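Long-range contact in beta-galactosidase (PDB 5MUJ), which probably acts as a glycoside hydrolase of a gut bacterium, binding the chain B oligosaccharide of the plant pectin rhamnogalacturonan II: residues F262-A274 with Y283-R295. Numbering follows the deposited sequence.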
loop_
_atom_site.group_PDB
_atom_site.type_symbol
_atom_site.label_atom_id
_atom_site.label_comp_id
_atom_site.label_asym_id
_atom_site.label_seq_id
_atom_site.Cartn_x
_atom_site.Cartn_y
_atom_site.Cartn_z
ATOM N N PHE A 262 -0.245 15.465 -2.125
ATOM C CA PHE A 262 1.154 15.139 -1.915
ATOM C C PHE A 262 1.760 14.583 -3.175
ATOM O O PHE A 262 1.261 13.622 -3.716
ATOM C CB PHE A 262 1.289 14.109 -0.799
ATOM C CG PHE A 262 2.691 13.925 -0.314
ATOM C CD1 PHE A 262 3.465 14.994 0.138
ATOM C CD2 PHE A 262 3.217 12.657 -0.254
ATOM C CE1 PHE A 262 4.759 14.802 0.599
ATOM C CE2 PHE A 262 4.502 12.455 0.190
ATOM C CZ PHE A 262 5.284 13.519 0.619
ATOM N N ALA A 263 2.832 15.225 -3.639
ATOM C CA ALA A 263 3.463 14.871 -4.876
ATOM C C ALA A 263 4.904 15.338 -4.846
ATOM O O ALA A 263 5.246 16.249 -4.098
ATOM C CB ALA A 263 2.753 15.540 -6.039
ATOM N N HIS A 264 5.717 14.727 -5.704
ATOM C CA HIS A 264 7.073 15.189 -5.993
ATOM C C HIS A 264 7.240 15.368 -7.494
ATOM O O HIS A 264 7.191 14.412 -8.251
ATOM C CB HIS A 264 8.059 14.172 -5.436
ATOM C CG HIS A 264 7.958 14.026 -3.960
ATOM N ND1 HIS A 264 7.220 13.024 -3.361
ATOM C CD2 HIS A 264 8.501 14.753 -2.954
ATOM C CE1 HIS A 264 7.314 13.149 -2.048
ATOM N NE2 HIS A 264 8.090 14.183 -1.776
ATOM N N GLU A 265 7.417 16.607 -7.942
ATOM C CA GLU A 265 7.372 16.871 -9.359
ATOM C C GLU A 265 8.702 16.723 -10.077
ATOM O O GLU A 265 9.531 17.650 -10.094
ATOM C CB GLU A 265 6.828 18.273 -9.615
ATOM C CG GLU A 265 5.419 18.495 -9.150
ATOM C CD GLU A 265 4.411 17.663 -9.928
ATOM O OE1 GLU A 265 4.678 17.252 -11.081
ATOM O OE2 GLU A 265 3.346 17.370 -9.356
ATOM N N ALA A 266 8.866 15.564 -10.704
ATOM C CA ALA A 266 9.881 15.358 -11.733
ATOM C C ALA A 266 9.308 14.355 -12.754
ATOM O O ALA A 266 8.289 13.689 -12.495
ATOM C CB ALA A 266 11.180 14.833 -11.115
ATOM N N ASP A 267 9.978 14.260 -13.902
ATOM C CA ASP A 267 9.552 13.403 -14.998
ATOM C C ASP A 267 9.506 11.925 -14.608
ATOM O O ASP A 267 10.551 11.280 -14.356
ATOM C CB ASP A 267 10.478 13.584 -16.203
ATOM C CG ASP A 267 10.029 12.775 -17.421
ATOM O OD1 ASP A 267 8.904 12.215 -17.417
ATOM O OD2 ASP A 267 10.804 12.708 -18.395
ATOM N N GLY A 268 8.287 11.399 -14.573
ATOM C CA GLY A 268 8.060 9.993 -14.325
ATOM C C GLY A 268 8.176 9.612 -12.856
ATOM O O GLY A 268 8.069 8.430 -12.546
ATOM N N THR A 269 8.349 10.569 -11.941
ATOM C CA THR A 269 8.535 10.229 -10.503
ATOM C C THR A 269 7.235 9.720 -9.909
ATOM O O THR A 269 6.149 10.267 -10.209
ATOM C CB THR A 269 8.980 11.446 -9.670
ATOM O OG1 THR A 269 10.193 11.959 -10.223
ATOM C CG2 THR A 269 9.195 11.093 -8.186
ATOM N N ILE A 270 7.353 8.703 -9.048
ATOM C CA ILE A 270 6.213 8.096 -8.411
ATOM C C ILE A 270 6.252 8.470 -6.961
ATOM O O ILE A 270 7.288 8.342 -6.324
ATOM C CB ILE A 270 6.224 6.568 -8.571
ATOM C CG1 ILE A 270 5.965 6.198 -10.029
ATOM C CG2 ILE A 270 5.144 5.917 -7.737
ATOM C CD1 ILE A 270 6.178 4.722 -10.346
ATOM N N THR A 271 5.112 8.881 -6.443
ATOM C CA THR A 271 4.872 9.056 -5.029
ATOM C C THR A 271 3.616 8.238 -4.770
ATOM O O THR A 271 2.565 8.473 -5.416
ATOM C CB THR A 271 4.622 10.528 -4.633
ATOM O OG1 THR A 271 5.721 11.352 -5.066
ATOM C CG2 THR A 271 4.400 10.674 -3.108
ATOM N N GLY A 272 3.714 7.278 -3.836
ATOM C CA GLY A 272 2.560 6.499 -3.571
ATOM C C GLY A 272 2.520 5.593 -2.364
ATOM O O GLY A 272 3.294 5.716 -1.416
ATOM N N ASP A 273 1.544 4.708 -2.440
ATOM C CA ASP A 273 1.175 3.812 -1.358
ATOM C C ASP A 273 1.212 4.485 0.008
ATOM O O ASP A 273 1.890 4.045 0.930
ATOM C CB ASP A 273 1.989 2.509 -1.429
ATOM C CG ASP A 273 1.658 1.677 -2.685
ATOM O OD1 ASP A 273 1.162 2.250 -3.696
ATOM O OD2 ASP A 273 1.847 0.437 -2.654
ATOM N N ALA A 274 0.428 5.532 0.140
ATOM C CA ALA A 274 0.263 6.241 1.373
ATOM C C ALA A 274 -0.369 5.330 2.428
ATOM O O ALA A 274 -1.403 4.694 2.181
ATOM C CB ALA A 274 -0.556 7.515 1.191
ATOM N N TYR A 283 -0.492 13.221 12.246
ATOM C CA TYR A 283 -0.600 12.111 11.299
ATOM C C TYR A 283 0.740 11.927 10.637
ATOM O O TYR A 283 1.381 12.918 10.253
ATOM C CB TYR A 283 -1.654 12.389 10.204
ATOM C CG TYR A 283 -3.051 12.519 10.741
ATOM C CD1 TYR A 283 -3.804 11.383 11.081
ATOM C CD2 TYR A 283 -3.640 13.771 10.907
ATOM C CE1 TYR A 283 -5.095 11.506 11.559
ATOM C CE2 TYR A 283 -4.908 13.889 11.425
ATOM C CZ TYR A 283 -5.627 12.757 11.744
ATOM O OH TYR A 283 -6.897 12.899 12.240
ATOM N N VAL A 284 1.165 10.663 10.521
ATOM C CA VAL A 284 2.371 10.295 9.827
ATOM C C VAL A 284 2.013 9.471 8.604
ATOM O O VAL A 284 1.316 8.464 8.717
ATOM C CB VAL A 284 3.289 9.474 10.759
ATOM C CG1 VAL A 284 4.560 9.048 10.019
ATOM C CG2 VAL A 284 3.601 10.323 11.966
HETATM N N MSE A 285 2.464 9.909 7.431
HETATM C CA MSE A 285 2.258 9.176 6.225
HETATM C C MSE A 285 3.549 8.506 5.887
HETATM O O MSE A 285 4.534 9.166 5.546
HETATM C CB MSE A 285 1.868 10.111 5.067
HETATM C CG MSE A 285 1.636 9.343 3.784
HETATM SE SE MSE A 285 1.703 10.527 2.238
HETATM C CE MSE A 285 -0.028 11.389 2.510
ATOM N N PHE A 286 3.515 7.178 5.932
ATOM C CA PHE A 286 4.557 6.363 5.329
ATOM C C PHE A 286 4.211 6.281 3.850
ATOM O O PHE A 286 3.050 6.030 3.506
ATOM C CB PHE A 286 4.579 4.965 5.978
ATOM C CG PHE A 286 4.896 5.001 7.433
ATOM C CD1 PHE A 286 6.208 5.185 7.842
ATOM C CD2 PHE A 286 3.894 4.950 8.396
ATOM C CE1 PHE A 286 6.524 5.188 9.203
ATOM C CE2 PHE A 286 4.207 4.997 9.740
ATOM C CZ PHE A 286 5.532 5.176 10.131
ATOM N N TYR A 287 5.203 6.503 2.999
ATOM C CA TYR A 287 4.996 6.441 1.539
ATOM C C TYR A 287 6.257 5.961 0.850
ATOM O O TYR A 287 7.367 6.025 1.440
ATOM C CB TYR A 287 4.543 7.818 1.027
ATOM C CG TYR A 287 5.619 8.851 0.932
ATOM C CD1 TYR A 287 6.348 9.004 -0.255
ATOM C CD2 TYR A 287 5.902 9.700 2.000
ATOM C CE1 TYR A 287 7.344 9.981 -0.357
ATOM C CE2 TYR A 287 6.886 10.676 1.904
ATOM C CZ TYR A 287 7.596 10.803 0.714
ATOM O OH TYR A 287 8.573 11.760 0.634
ATOM N N PHE A 288 6.120 5.496 -0.386
ATOM C CA PHE A 288 7.266 5.185 -1.239
ATOM C C PHE A 288 7.362 6.174 -2.376
ATOM O O PHE A 288 6.345 6.796 -2.822
ATOM C CB PHE A 288 7.287 3.766 -1.831
ATOM C CG PHE A 288 6.592 3.572 -3.182
ATOM C CD1 PHE A 288 5.197 3.368 -3.264
ATOM C CD2 PHE A 288 7.314 3.495 -4.374
ATOM C CE1 PHE A 288 4.577 3.122 -4.453
ATOM C CE2 PHE A 288 6.654 3.330 -5.629
ATOM C CZ PHE A 288 5.302 3.113 -5.645
ATOM N N SER A 289 8.580 6.286 -2.870
ATOM C CA SER A 289 8.834 7.026 -4.078
ATOM C C SER A 289 9.751 6.221 -4.974
ATOM O O SER A 289 10.548 5.417 -4.498
ATOM C CB SER A 289 9.444 8.380 -3.748
ATOM O OG SER A 289 9.460 9.217 -4.907
ATOM N N ALA A 290 9.614 6.395 -6.271
ATOM C CA ALA A 290 10.496 5.775 -7.254
ATOM C C ALA A 290 10.846 6.799 -8.305
ATOM O O ALA A 290 10.022 7.713 -8.593
ATOM C CB ALA A 290 9.897 4.536 -7.905
ATOM N N PHE A 291 12.028 6.641 -8.905
ATOM C CA PHE A 291 12.480 7.521 -10.026
ATOM C C PHE A 291 12.457 8.980 -9.585
ATOM O O PHE A 291 12.087 9.880 -10.359
ATOM C CB PHE A 291 11.664 7.268 -11.296
ATOM C CG PHE A 291 11.493 5.817 -11.595
ATOM C CD1 PHE A 291 12.612 5.004 -11.754
ATOM C CD2 PHE A 291 10.225 5.227 -11.604
ATOM C CE1 PHE A 291 12.473 3.637 -11.966
ATOM C CE2 PHE A 291 10.085 3.863 -11.816
ATOM C CZ PHE A 291 11.210 3.068 -11.985
ATOM N N GLU A 292 12.868 9.205 -8.339
ATOM C CA GLU A 292 13.114 10.544 -7.793
ATOM C C GLU A 292 14.553 10.955 -8.158
ATOM O O GLU A 292 15.496 10.274 -7.794
ATOM C CB GLU A 292 12.919 10.500 -6.268
ATOM C CG GLU A 292 13.360 11.681 -5.457
ATOM C CD GLU A 292 12.955 13.018 -6.053
ATOM O OE1 GLU A 292 11.761 13.199 -6.344
ATOM O OE2 GLU A 292 13.833 13.884 -6.191
ATOM N N PRO A 293 14.739 12.072 -8.904
ATOM C CA PRO A 293 16.143 12.410 -9.272
ATOM C C PRO A 293 17.162 12.629 -8.131
ATOM O O PRO A 293 18.359 12.408 -8.349
ATOM C CB PRO A 293 16.001 13.720 -10.045
ATOM C CG PRO A 293 14.579 13.810 -10.436
ATOM C CD PRO A 293 13.748 12.970 -9.536
ATOM N N SER A 294 16.696 13.063 -6.954
ATOM C CA SER A 294 17.577 13.366 -5.796
ATOM C C SER A 294 18.155 12.159 -5.038
ATOM O O SER A 294 18.959 12.355 -4.126
ATOM C CB SER A 294 16.832 14.242 -4.800
ATOM O OG SER A 294 15.662 13.592 -4.336
ATOM N N ARG A 295 17.702 10.954 -5.384
ATOM C CA ARG A 295 18.218 9.682 -4.889
ATOM C C ARG A 295 18.969 8.875 -5.988
ATOM O O ARG A 295 18.549 8.814 -7.184
ATOM C CB ARG A 295 17.052 8.852 -4.335
ATOM C CG ARG A 295 16.716 9.096 -2.877
ATOM C CD ARG A 295 16.195 10.468 -2.608
ATOM N NE ARG A 295 15.447 10.523 -1.355
ATOM C CZ ARG A 295 14.632 11.495 -0.968
ATOM N NH1 ARG A 295 14.429 12.562 -1.737
ATOM N NH2 ARG A 295 14.008 11.417 0.197
#
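Phe262 drives the edge of its ring into the face of Tyr287: CE2 sits over the centre of the tyrosine ring, 3.4 Å above its plane, and the two planes stand at 81°, a T-shaped pair. With chi1 at -168°, Phe262 CG lies anti to the backbone N, which carries the ring across to strand 283-290. Met285 is a selenomethionine, its SE replacing the methionine sulfur, whose polarisability suits an aromatic neighbour; it lies obliquely beside the same ring, SE to Phe262 CD2 3.6 Å, and also touches the Ala274 methyl. The polar ends of this cluster are paired: His264 ND1 shares a hydrogen bond with Thr271 OG1, while His264 NE2 and Tyr287 OH both bind Asp314.

Between the strands, Ile270 pairs with Ala290 and Gly272 with Phe288 through antiparallel hydrogen-bonded pairs. Ile270 O accepts twice, from Ala290 N and, at 2.7 Å, from Ser289 OG, which approach from opposite faces of its carbonyl plane; serine suits this place because its short hydroxyl reaches the neighbouring strand. Glycine suits position 272, since the Phe288 ring, at chi1 89°, lies with one face over Gly272 N. Phe288 CZ meets Ile270 CG2 obliquely at 3.5 Å.

Toward the loops the packing thins and solvent comes closer. Thr269 OG1 still donates to Phe291 O at 2.8 Å, Glu292 OE1 lies beside Thr269 CG2 and His264 CB, and the Ala266 methyl rests against the exposed ring of Pro293, CB to CD 3.5 Å. Gly268, with positive phi, suits the type II turn of 266-269.

The bound glycan touches Ile270 and Ala290 and, just past the strand, Phe291. The arrangement is an antiparallel beta hairpin in one four-stranded blade of a five-bladed beta-propeller, lining its central pocket.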